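Local coordinates for protein bifunctional pinoresinol-lariciresinol reductase 1 (Thuja plicata, PDB 1QYD) that reduces pinoresinol to lariciresinol and lariciresinol to secoisolariciresinol in lignan biosynthesis, using the 4R-hydride of NADPH, at residues V88-L97 with I133-A144; S157-A165 with G192-V200. All blocks are in the same frame, centred on the assembly; numbering follows the deposited sequence.

Interaction 1 of 2, residues V88-L97 with I133-A144; sequences VLSHHILEQL and ITFIDKRKVRRA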
loop_
_atom_site.group_PDB
_atom_site.type_symbol
_atom_site.label_atom_id
_atom_site.label_comp_id
_atom_site.label_asym_id
_atom_site.label_seq_id
_atom_site.Cartn_x
_atom_site.Cartn_y
_atom_site.Cartn_z
ATOM N N VAL A 88 1.814 -8.046 0.406
ATOM C CA VAL A 88 2.399 -6.892 1.089
ATOM C C VAL A 88 1.822 -6.619 2.502
ATOM O O VAL A 88 2.407 -5.868 3.288
ATOM C CB VAL A 88 2.206 -5.669 0.132
ATOM C CG1 VAL A 88 2.962 -4.478 0.689
ATOM C CG2 VAL A 88 2.675 -5.991 -1.292
ATOM N N LEU A 89 0.695 -7.298 2.837
ATOM C CA LEU A 89 -0.123 -7.211 4.053
ATOM C C LEU A 89 -0.724 -5.815 4.239
ATOM O O LEU A 89 -0.879 -5.261 5.337
ATOM C CB LEU A 89 0.728 -7.604 5.268
ATOM C CG LEU A 89 1.065 -9.082 5.420
ATOM C CD1 LEU A 89 2.110 -9.254 6.515
ATOM C CD2 LEU A 89 -0.214 -9.866 5.716
ATOM N N SER A 90 -1.108 -5.296 3.064
ATOM C CA SER A 90 -1.591 -3.947 2.937
ATOM C C SER A 90 -2.923 -3.829 2.233
ATOM O O SER A 90 -3.876 -3.333 2.835
ATOM C CB SER A 90 -0.512 -3.117 2.223
ATOM O OG SER A 90 -0.461 -1.788 2.737
ATOM N N HIS A 91 -2.975 -4.322 0.979
ATOM C CA HIS A 91 -4.113 -4.330 0.049
ATOM C C HIS A 91 -5.376 -5.040 0.545
ATOM O O HIS A 91 -6.496 -4.743 0.132
ATOM C CB HIS A 91 -3.492 -4.931 -1.223
ATOM C CG HIS A 91 -4.268 -5.402 -2.454
ATOM N ND1 HIS A 91 -5.182 -6.366 -2.590
ATOM C CD2 HIS A 91 -4.024 -4.892 -3.706
ATOM C CE1 HIS A 91 -5.476 -6.442 -3.871
ATOM N NE2 HIS A 91 -4.779 -5.554 -4.543
ATOM N N HIS A 92 -5.207 -5.897 1.544
ATOM C CA HIS A 92 -6.232 -6.800 2.032
ATOM C C HIS A 92 -6.468 -6.716 3.526
ATOM O O HIS A 92 -7.465 -7.236 4.030
ATOM C CB HIS A 92 -5.839 -8.231 1.621
ATOM C CG HIS A 92 -4.372 -8.310 1.212
ATOM N ND1 HIS A 92 -3.336 -7.980 1.974
ATOM C CD2 HIS A 92 -3.926 -8.594 -0.048
ATOM C CE1 HIS A 92 -2.289 -8.041 1.197
ATOM N NE2 HIS A 92 -2.639 -8.408 -0.009
ATOM N N ILE A 93 -5.546 -6.093 4.258
ATOM C CA ILE A 93 -5.712 -5.855 5.686
ATOM C C ILE A 93 -6.635 -4.667 5.921
ATOM O O ILE A 93 -7.467 -4.722 6.822
ATOM C CB ILE A 93 -4.304 -5.634 6.333
ATOM C CG1 ILE A 93 -3.798 -7.042 6.643
ATOM C CG2 ILE A 93 -4.300 -4.765 7.604
ATOM C CD1 ILE A 93 -2.425 -7.107 7.353
ATOM N N LEU A 94 -6.482 -3.602 5.118
ATOM C CA LEU A 94 -7.317 -2.397 5.114
ATOM C C LEU A 94 -8.718 -2.491 4.489
ATOM O O LEU A 94 -9.434 -1.501 4.384
ATOM C CB LEU A 94 -6.514 -1.316 4.418
ATOM C CG LEU A 94 -5.692 -0.287 5.187
ATOM C CD1 LEU A 94 -5.190 -0.778 6.530
ATOM C CD2 LEU A 94 -4.555 0.066 4.297
ATOM N N GLU A 95 -9.105 -3.686 4.018
ATOM C CA GLU A 95 -10.430 -4.033 3.493
ATOM C C GLU A 95 -11.373 -4.244 4.650
ATOM O O GLU A 95 -12.575 -4.067 4.557
ATOM C CB GLU A 95 -10.390 -5.328 2.696
ATOM C CG GLU A 95 -9.815 -5.178 1.295
ATOM C CD GLU A 95 -10.789 -4.735 0.192
ATOM O OE1 GLU A 95 -11.859 -5.340 0.051
ATOM O OE2 GLU A 95 -10.448 -3.808 -0.550
ATOM N N GLN A 96 -10.790 -4.690 5.753
ATOM C CA GLN A 96 -11.439 -4.885 7.032
ATOM C C GLN A 96 -12.093 -3.624 7.580
ATOM O O GLN A 96 -12.853 -3.745 8.537
ATOM C CB GLN A 96 -10.439 -5.335 8.036
ATOM C CG GLN A 96 -9.761 -6.595 7.636
ATOM C CD GLN A 96 -8.825 -7.001 8.742
ATOM O OE1 GLN A 96 -7.679 -6.595 8.787
ATOM N NE2 GLN A 96 -9.295 -7.791 9.683
ATOM N N LEU A 97 -11.764 -2.418 7.062
ATOM C CA LEU A 97 -12.362 -1.146 7.477
ATOM C C LEU A 97 -13.834 -1.087 7.085
ATOM O O LEU A 97 -14.688 -0.777 7.916
ATOM C CB LEU A 97 -11.541 -0.010 6.856
ATOM C CG LEU A 97 -10.168 0.203 7.578
ATOM C CD1 LEU A 97 -9.250 1.077 6.776
ATOM C CD2 LEU A 97 -10.370 0.918 8.898
ATOM N N ILE A 133 4.857 -1.267 7.805
ATOM C CA ILE A 133 3.535 -1.103 7.175
ATOM C C ILE A 133 2.463 -2.044 7.704
ATOM O O ILE A 133 1.321 -1.665 7.925
ATOM C CB ILE A 133 3.779 -1.274 5.650
ATOM C CG1 ILE A 133 3.519 0.087 5.033
ATOM C CG2 ILE A 133 2.942 -2.365 4.981
ATOM C CD1 ILE A 133 2.037 0.526 4.846
ATOM N N THR A 134 2.818 -3.297 7.932
ATOM C CA THR A 134 1.909 -4.298 8.447
ATOM C C THR A 134 1.361 -3.836 9.786
ATOM O O THR A 134 0.154 -3.897 10.036
ATOM C CB THR A 134 2.711 -5.616 8.565
ATOM O OG1 THR A 134 2.986 -5.993 7.221
ATOM C CG2 THR A 134 2.006 -6.744 9.276
ATOM N N PHE A 135 2.258 -3.313 10.632
ATOM C CA PHE A 135 1.841 -2.945 11.965
ATOM C C PHE A 135 1.152 -1.601 11.888
ATOM O O PHE A 135 0.292 -1.328 12.724
ATOM C CB PHE A 135 3.080 -2.944 12.901
ATOM C CG PHE A 135 3.833 -4.282 12.842
ATOM C CD1 PHE A 135 5.139 -4.326 12.319
ATOM C CD2 PHE A 135 3.200 -5.477 13.224
ATOM C CE1 PHE A 135 5.794 -5.548 12.171
ATOM C CE2 PHE A 135 3.874 -6.695 13.066
ATOM C CZ PHE A 135 5.165 -6.727 12.540
ATOM N N ILE A 136 1.467 -0.776 10.880
ATOM C CA ILE A 136 0.755 0.476 10.647
ATOM C C ILE A 136 -0.710 0.171 10.260
ATOM O O ILE A 136 -1.657 0.713 10.848
ATOM C CB ILE A 136 1.404 1.248 9.503
ATOM C CG1 ILE A 136 2.782 1.719 9.870
ATOM C CG2 ILE A 136 0.507 2.423 9.153
ATOM C CD1 ILE A 136 2.805 2.748 11.012
ATOM N N ASP A 137 -0.878 -0.707 9.245
ATOM C CA ASP A 137 -2.160 -1.082 8.697
ATOM C C ASP A 137 -3.117 -1.616 9.717
ATOM O O ASP A 137 -4.177 -1.039 9.913
ATOM C CB ASP A 137 -1.974 -2.121 7.637
ATOM C CG ASP A 137 -1.431 -1.676 6.280
ATOM O OD1 ASP A 137 -1.153 -0.501 5.978
ATOM O OD2 ASP A 137 -1.286 -2.595 5.502
ATOM N N LYS A 138 -2.722 -2.694 10.381
ATOM C CA LYS A 138 -3.461 -3.326 11.473
ATOM C C LYS A 138 -3.811 -2.407 12.636
ATOM O O LYS A 138 -4.624 -2.762 13.480
ATOM C CB LYS A 138 -2.657 -4.491 12.050
ATOM C CG LYS A 138 -2.332 -5.637 11.102
ATOM C CD LYS A 138 -1.447 -6.697 11.741
ATOM C CE LYS A 138 -1.283 -7.876 10.782
ATOM N NZ LYS A 138 -0.299 -8.827 11.269
ATOM N N ARG A 139 -3.170 -1.248 12.765
ATOM C CA ARG A 139 -3.492 -0.339 13.837
ATOM C C ARG A 139 -4.683 0.514 13.425
ATOM O O ARG A 139 -5.592 0.736 14.224
ATOM C CB ARG A 139 -2.275 0.558 14.176
ATOM C CG ARG A 139 -1.390 0.008 15.298
ATOM C CD ARG A 139 -0.439 1.070 15.818
ATOM N NE ARG A 139 0.932 0.589 15.891
ATOM C CZ ARG A 139 1.864 0.921 14.972
ATOM N NH1 ARG A 139 1.607 1.707 13.925
ATOM N NH2 ARG A 139 3.110 0.486 15.111
ATOM N N LYS A 140 -4.686 0.979 12.172
ATOM C CA LYS A 140 -5.787 1.741 11.599
ATOM C C LYS A 140 -7.125 1.045 11.783
ATOM O O LYS A 140 -8.142 1.644 12.150
ATOM C CB LYS A 140 -5.575 1.947 10.118
ATOM C CG LYS A 140 -4.605 3.054 9.906
ATOM C CD LYS A 140 -4.888 3.491 8.486
ATOM C CE LYS A 140 -4.928 5.017 8.422
ATOM N NZ LYS A 140 -3.635 5.644 8.673
ATOM N N VAL A 141 -7.032 -0.261 11.551
ATOM C CA VAL A 141 -8.096 -1.218 11.722
ATOM C C VAL A 141 -8.431 -1.349 13.205
ATOM O O VAL A 141 -9.623 -1.381 13.521
ATOM C CB VAL A 141 -7.571 -2.512 11.077
ATOM C CG1 VAL A 141 -8.383 -3.752 11.448
ATOM C CG2 VAL A 141 -7.586 -2.255 9.556
ATOM N N ARG A 142 -7.427 -1.408 14.122
ATOM C CA ARG A 142 -7.631 -1.515 15.562
ATOM C C ARG A 142 -8.189 -0.252 16.140
ATOM O O ARG A 142 -9.112 -0.324 16.930
ATOM C CB ARG A 142 -6.366 -1.754 16.381
ATOM C CG ARG A 142 -5.705 -3.110 16.403
ATOM C CD ARG A 142 -4.812 -3.147 17.610
ATOM N NE ARG A 142 -4.109 -4.417 17.643
ATOM C CZ ARG A 142 -3.448 -4.880 18.717
ATOM N NH1 ARG A 142 -3.385 -4.204 19.863
ATOM N NH2 ARG A 142 -2.820 -6.055 18.651
ATOM N N ARG A 143 -7.629 0.906 15.805
ATOM C CA ARG A 143 -8.106 2.180 16.321
ATOM C C ARG A 143 -9.502 2.591 15.862
ATOM O O ARG A 143 -10.116 3.425 16.524
ATOM C CB ARG A 143 -7.125 3.263 15.933
ATOM C CG ARG A 143 -6.484 3.865 17.150
ATOM C CD ARG A 143 -5.032 3.438 17.334
ATOM N NE ARG A 143 -4.877 1.999 17.480
ATOM C CZ ARG A 143 -5.139 1.342 18.623
ATOM N NH1 ARG A 143 -5.549 1.989 19.720
ATOM N NH2 ARG A 143 -5.087 0.004 18.656
ATOM N N ALA A 144 -9.981 2.058 14.711
ATOM C CA ALA A 144 -11.317 2.246 14.130
ATOM C C ALA A 144 -12.350 1.312 14.741
ATOM O O ALA A 144 -13.521 1.638 14.806
ATOM C CB ALA A 144 -11.321 1.960 12.651
#
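Val141, on helix 133-147, meets the segment 88-97 with both of its methyl branches. CG2, beside the backbone N, lies 3.7 Å from Ile93 O and also packs against Leu94 CD1 and Leu97 CG. CG1 is anti to that N (chi1 165°) and is turned instead to the Gln96 side chain. One turn earlier, Asp137 is used at both ends. Its CB carries the apolar half, with Ile93 CG2 at 3.5 Å and Leu94 CD1 at 3.7 Å, each side chain crossing it at about a right angle. Its OD2 accepts from Ser90 OG (3.0 Å) through its syn lone pair, although Ser90 is poorly ordered; Leu89 O is also close to OD2, at 2.7 Å, but both are acceptors and form no hydrogen bond. With chi2 at -178°, Ile93 CD1 is carried to Lys138 CE, 3.7 Å away, so the contact packs on the stem of the inferred proton acceptor. Arg142, an inferred NADP(+) ligand, is tied by salt bridges to Glu116, Asp120 and Asp122. The contact thus lays the link from strand 79-82 into helix 96-105 along helix 133-147, which follows strand 111-113 at the edge of the Rossmann-type parallel sheet.

Interaction 2 of 2, residues S157-A165 with G192-V200; sequences SNMFAGYFA and GIWVDEDDV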
loop_
_atom_site.group_PDB
_atom_site.type_symbol
_atom_site.label_atom_id
_atom_site.label_comp_id
_atom_site.label_asym_id
_atom_site.label_seq_id
_atom_site.Cartn_x
_atom_site.Cartn_y
_atom_site.Cartn_z
ATOM N N SER A 157 -0.578 -13.947 18.452
ATOM C CA SER A 157 -0.326 -15.365 18.595
ATOM C C SER A 157 1.077 -15.854 18.244
ATOM O O SER A 157 1.418 -17.020 18.386
ATOM C CB SER A 157 -1.385 -16.032 17.751
ATOM O OG SER A 157 -1.186 -15.714 16.376
ATOM N N ASN A 158 1.881 -14.922 17.742
ATOM C CA ASN A 158 3.306 -15.047 17.432
ATOM C C ASN A 158 3.755 -15.850 16.205
ATOM O O ASN A 158 3.258 -15.596 15.101
ATOM C CB ASN A 158 4.025 -15.554 18.719
ATOM C CG ASN A 158 3.866 -14.582 19.899
ATOM O OD1 ASN A 158 3.390 -14.938 20.993
ATOM N ND2 ASN A 158 4.239 -13.316 19.681
ATOM N N MET A 159 4.717 -16.771 16.306
ATOM C CA MET A 159 5.238 -17.437 15.134
ATOM C C MET A 159 4.541 -18.740 14.934
ATOM O O MET A 159 4.410 -19.514 15.885
ATOM C CB MET A 159 6.743 -17.723 15.249
ATOM C CG MET A 159 7.618 -16.478 15.167
ATOM S SD MET A 159 9.381 -16.855 15.204
ATOM C CE MET A 159 9.493 -17.068 16.938
ATOM N N PHE A 160 4.082 -18.963 13.693
ATOM C CA PHE A 160 3.471 -20.244 13.393
ATOM C C PHE A 160 4.674 -21.146 13.176
ATOM O O PHE A 160 5.629 -20.786 12.497
ATOM C CB PHE A 160 2.611 -20.225 12.106
ATOM C CG PHE A 160 1.508 -19.169 11.985
ATOM C CD1 PHE A 160 0.677 -18.843 13.060
ATOM C CD2 PHE A 160 1.367 -18.487 10.770
ATOM C CE1 PHE A 160 -0.274 -17.828 12.895
ATOM C CE2 PHE A 160 0.418 -17.478 10.619
ATOM C CZ PHE A 160 -0.404 -17.144 11.681
ATOM N N ALA A 161 4.678 -22.315 13.796
ATOM C CA ALA A 161 5.794 -23.233 13.714
ATOM C C ALA A 161 6.095 -23.720 12.294
ATOM O O ALA A 161 7.246 -23.846 11.898
ATOM C CB ALA A 161 5.450 -24.352 14.628
ATOM N N GLY A 162 5.084 -23.930 11.452
ATOM C CA GLY A 162 5.294 -24.296 10.062
ATOM C C GLY A 162 5.684 -23.142 9.162
ATOM O O GLY A 162 5.480 -23.184 7.955
ATOM N N TYR A 163 6.224 -22.082 9.731
ATOM C CA TYR A 163 6.674 -20.938 8.966
ATOM C C TYR A 163 8.052 -20.548 9.461
ATOM O O TYR A 163 8.839 -19.995 8.696
ATOM C CB TYR A 163 5.745 -19.764 9.165
ATOM C CG TYR A 163 5.002 -19.402 7.906
ATOM C CD1 TYR A 163 5.668 -18.797 6.846
ATOM C CD2 TYR A 163 3.650 -19.715 7.802
ATOM C CE1 TYR A 163 4.974 -18.512 5.671
ATOM C CE2 TYR A 163 2.940 -19.433 6.635
ATOM C CZ TYR A 163 3.619 -18.837 5.587
ATOM O OH TYR A 163 2.934 -18.554 4.445
ATOM N N PHE A 164 8.341 -20.790 10.750
ATOM C CA PHE A 164 9.638 -20.438 11.297
ATOM C C PHE A 164 10.396 -21.643 11.829
ATOM O O PHE A 164 11.614 -21.616 11.816
ATOM C CB PHE A 164 9.459 -19.333 12.402
ATOM C CG PHE A 164 9.115 -17.975 11.779
ATOM C CD1 PHE A 164 7.786 -17.514 11.760
ATOM C CD2 PHE A 164 10.101 -17.235 11.124
ATOM C CE1 PHE A 164 7.448 -16.342 11.081
ATOM C CE2 PHE A 164 9.763 -16.069 10.445
ATOM C CZ PHE A 164 8.438 -15.628 10.422
ATOM N N ALA A 165 9.763 -22.718 12.285
ATOM C CA ALA A 165 10.480 -23.915 12.736
ATOM C C ALA A 165 10.650 -24.975 11.662
ATOM O O ALA A 165 11.331 -25.997 11.808
ATOM C CB ALA A 165 9.767 -24.613 13.863
ATOM N N GLY A 192 11.955 -16.360 21.479
ATOM C CA GLY A 192 10.844 -16.310 20.541
ATOM C C GLY A 192 9.741 -17.281 20.980
ATOM O O GLY A 192 9.911 -18.074 21.920
ATOM N N ILE A 193 8.572 -17.215 20.337
ATOM C CA ILE A 193 7.477 -18.081 20.728
ATOM C C ILE A 193 7.044 -18.724 19.439
ATOM O O ILE A 193 7.022 -18.097 18.393
ATOM C CB ILE A 193 6.372 -17.204 21.426
ATOM C CG1 ILE A 193 6.968 -16.620 22.690
ATOM C CG2 ILE A 193 5.144 -18.015 21.823
ATOM C CD1 ILE A 193 6.052 -15.676 23.396
ATOM N N TRP A 194 6.721 -19.997 19.464
ATOM C CA TRP A 194 6.500 -20.727 18.246
ATOM C C TRP A 194 5.204 -21.509 18.471
ATOM O O TRP A 194 5.143 -22.202 19.500
ATOM C CB TRP A 194 7.727 -21.633 18.047
ATOM C CG TRP A 194 9.137 -21.013 18.112
ATOM C CD1 TRP A 194 9.699 -20.636 19.310
ATOM C CD2 TRP A 194 9.981 -20.762 17.065
ATOM N NE1 TRP A 194 10.872 -20.131 19.052
ATOM C CE2 TRP A 194 11.073 -20.193 17.734
ATOM C CE3 TRP A 194 10.027 -20.915 15.683
ATOM C CZ2 TRP A 194 12.205 -19.772 17.047
ATOM C CZ3 TRP A 194 11.173 -20.494 14.986
ATOM C CH2 TRP A 194 12.251 -19.925 15.658
ATOM N N VAL A 195 4.142 -21.413 17.611
ATOM C CA VAL A 195 2.855 -22.090 17.844
ATOM C C VAL A 195 2.248 -22.845 16.655
ATOM O O VAL A 195 2.186 -22.392 15.517
ATOM C CB VAL A 195 1.779 -21.070 18.370
ATOM C CG1 VAL A 195 0.531 -21.803 18.843
ATOM C CG2 VAL A 195 2.266 -20.349 19.623
ATOM N N ASP A 196 1.782 -24.065 16.919
ATOM C CA ASP A 196 1.177 -24.893 15.888
ATOM C C ASP A 196 -0.060 -24.160 15.437
ATOM O O ASP A 196 -0.800 -23.588 16.246
ATOM C CB ASP A 196 0.812 -26.263 16.461
ATOM C CG ASP A 196 0.065 -27.241 15.546
ATOM O OD1 ASP A 196 0.221 -27.191 14.320
ATOM O OD2 ASP A 196 -0.678 -28.079 16.077
ATOM N N GLU A 197 -0.227 -24.153 14.121
ATOM C CA GLU A 197 -1.348 -23.471 13.497
ATOM C C GLU A 197 -2.721 -23.929 13.992
ATOM O O GLU A 197 -3.677 -23.148 14.036
ATOM C CB GLU A 197 -1.237 -23.656 12.018
ATOM C CG GLU A 197 0.045 -23.038 11.474
ATOM C CD GLU A 197 1.213 -23.992 11.266
ATOM O OE1 GLU A 197 1.338 -25.025 11.921
ATOM O OE2 GLU A 197 2.009 -23.681 10.392
ATOM N N ASP A 198 -2.820 -25.186 14.417
ATOM C CA ASP A 198 -4.024 -25.661 15.032
ATOM C C ASP A 198 -4.117 -25.154 16.461
ATOM O O ASP A 198 -5.233 -24.936 16.909
ATOM C CB ASP A 198 -4.087 -27.171 15.094
ATOM C CG ASP A 198 -4.137 -27.974 13.803
ATOM O OD1 ASP A 198 -4.358 -29.178 13.961
ATOM O OD2 ASP A 198 -3.941 -27.466 12.687
ATOM N N ASP A 199 -3.057 -24.945 17.252
ATOM C CA ASP A 199 -3.260 -24.434 18.598
ATOM C C ASP A 199 -3.779 -23.007 18.550
ATOM O O ASP A 199 -4.569 -22.664 19.421
ATOM C CB ASP A 199 -1.975 -24.447 19.394
ATOM C CG ASP A 199 -1.430 -25.818 19.734
ATOM O OD1 ASP A 199 -0.209 -25.873 19.905
ATOM O OD2 ASP A 199 -2.197 -26.788 19.850
ATOM N N VAL A 200 -3.371 -22.198 17.544
ATOM C CA VAL A 200 -3.865 -20.823 17.296
ATOM C C VAL A 200 -5.373 -20.733 16.941
ATOM O O VAL A 200 -6.085 -19.827 17.355
ATOM C CB VAL A 200 -3.029 -20.196 16.159
ATOM C CG1 VAL A 200 -3.504 -18.783 15.829
ATOM C CG2 VAL A 200 -1.580 -20.176 16.582
#
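The core of this contact is a short parallel beta pairing, Met159 and Phe160 with Trp194 and Val195, that runs straight into two helices: Phe160, itself paired, is the N-cap of 161-164, and Asp196, just past Val195, is that of 197-207. Val195 N donates to Met159 O at 2.6 Å, nearly in line with the C=O bond, and Ala161 N donates to Val195 O at 3.0 Å from well above the carbonyl plane. Met159 N to Ile193 O is a weaker bond.

Met159 and Trp194 share one face of the sheet and lie side by side. The bend at Met159 chi3 (-80°) folds the methyl back onto the indole, so that CE sits 3.7 Å from the centroid of the six-membered ring and SD 4.1 Å from it, both over the same face: a CH-pi and a Met-aromatic contact together. Phe164 CB approaches Trp194 CZ3 obliquely at 3.3 Å. Phe160 and Val195 point to the opposite face, and there Glu197 CG, from the first turn of its helix, lies 3.9 Å from Phe160 CB; Glu197 OE2 takes a weak bond from Gly162 N, while OE1 is bonded to Tyr308 OH.

Strand 191-195 lies between 159-160 (parallel) and 226-228 (antiparallel), and Trp194 NE1 also hydrogen-bonds to Leu227 O. Helix 272-275 touches Met159 and Phe164, and helix 305-309 covers Ala161 and Ala165.

In the fold
From the N terminus, past strand 79-82, interaction 1 closes a 35-residue loop, which contains most of helix 96-105 and strand 111-113, by bringing 88-97 to helix 133-147. After strand 154-156, interaction 2 closes a second, 26-residue loop that has no helix, joining 157-165 to 192-200. The two are in series and neither nest nor cross; their centres lie 21 Å apart. In interaction 2, side chains lie about 4 Å from those of inferred ligand residues: Phe164 from His271 (substrate), Val200 from Ile16 (NADP(+)). Interaction 1 belongs to the parallel-sheet part of the fold; interaction 2 pairs two strands of the mixed sheet and brings together the helices that follow them.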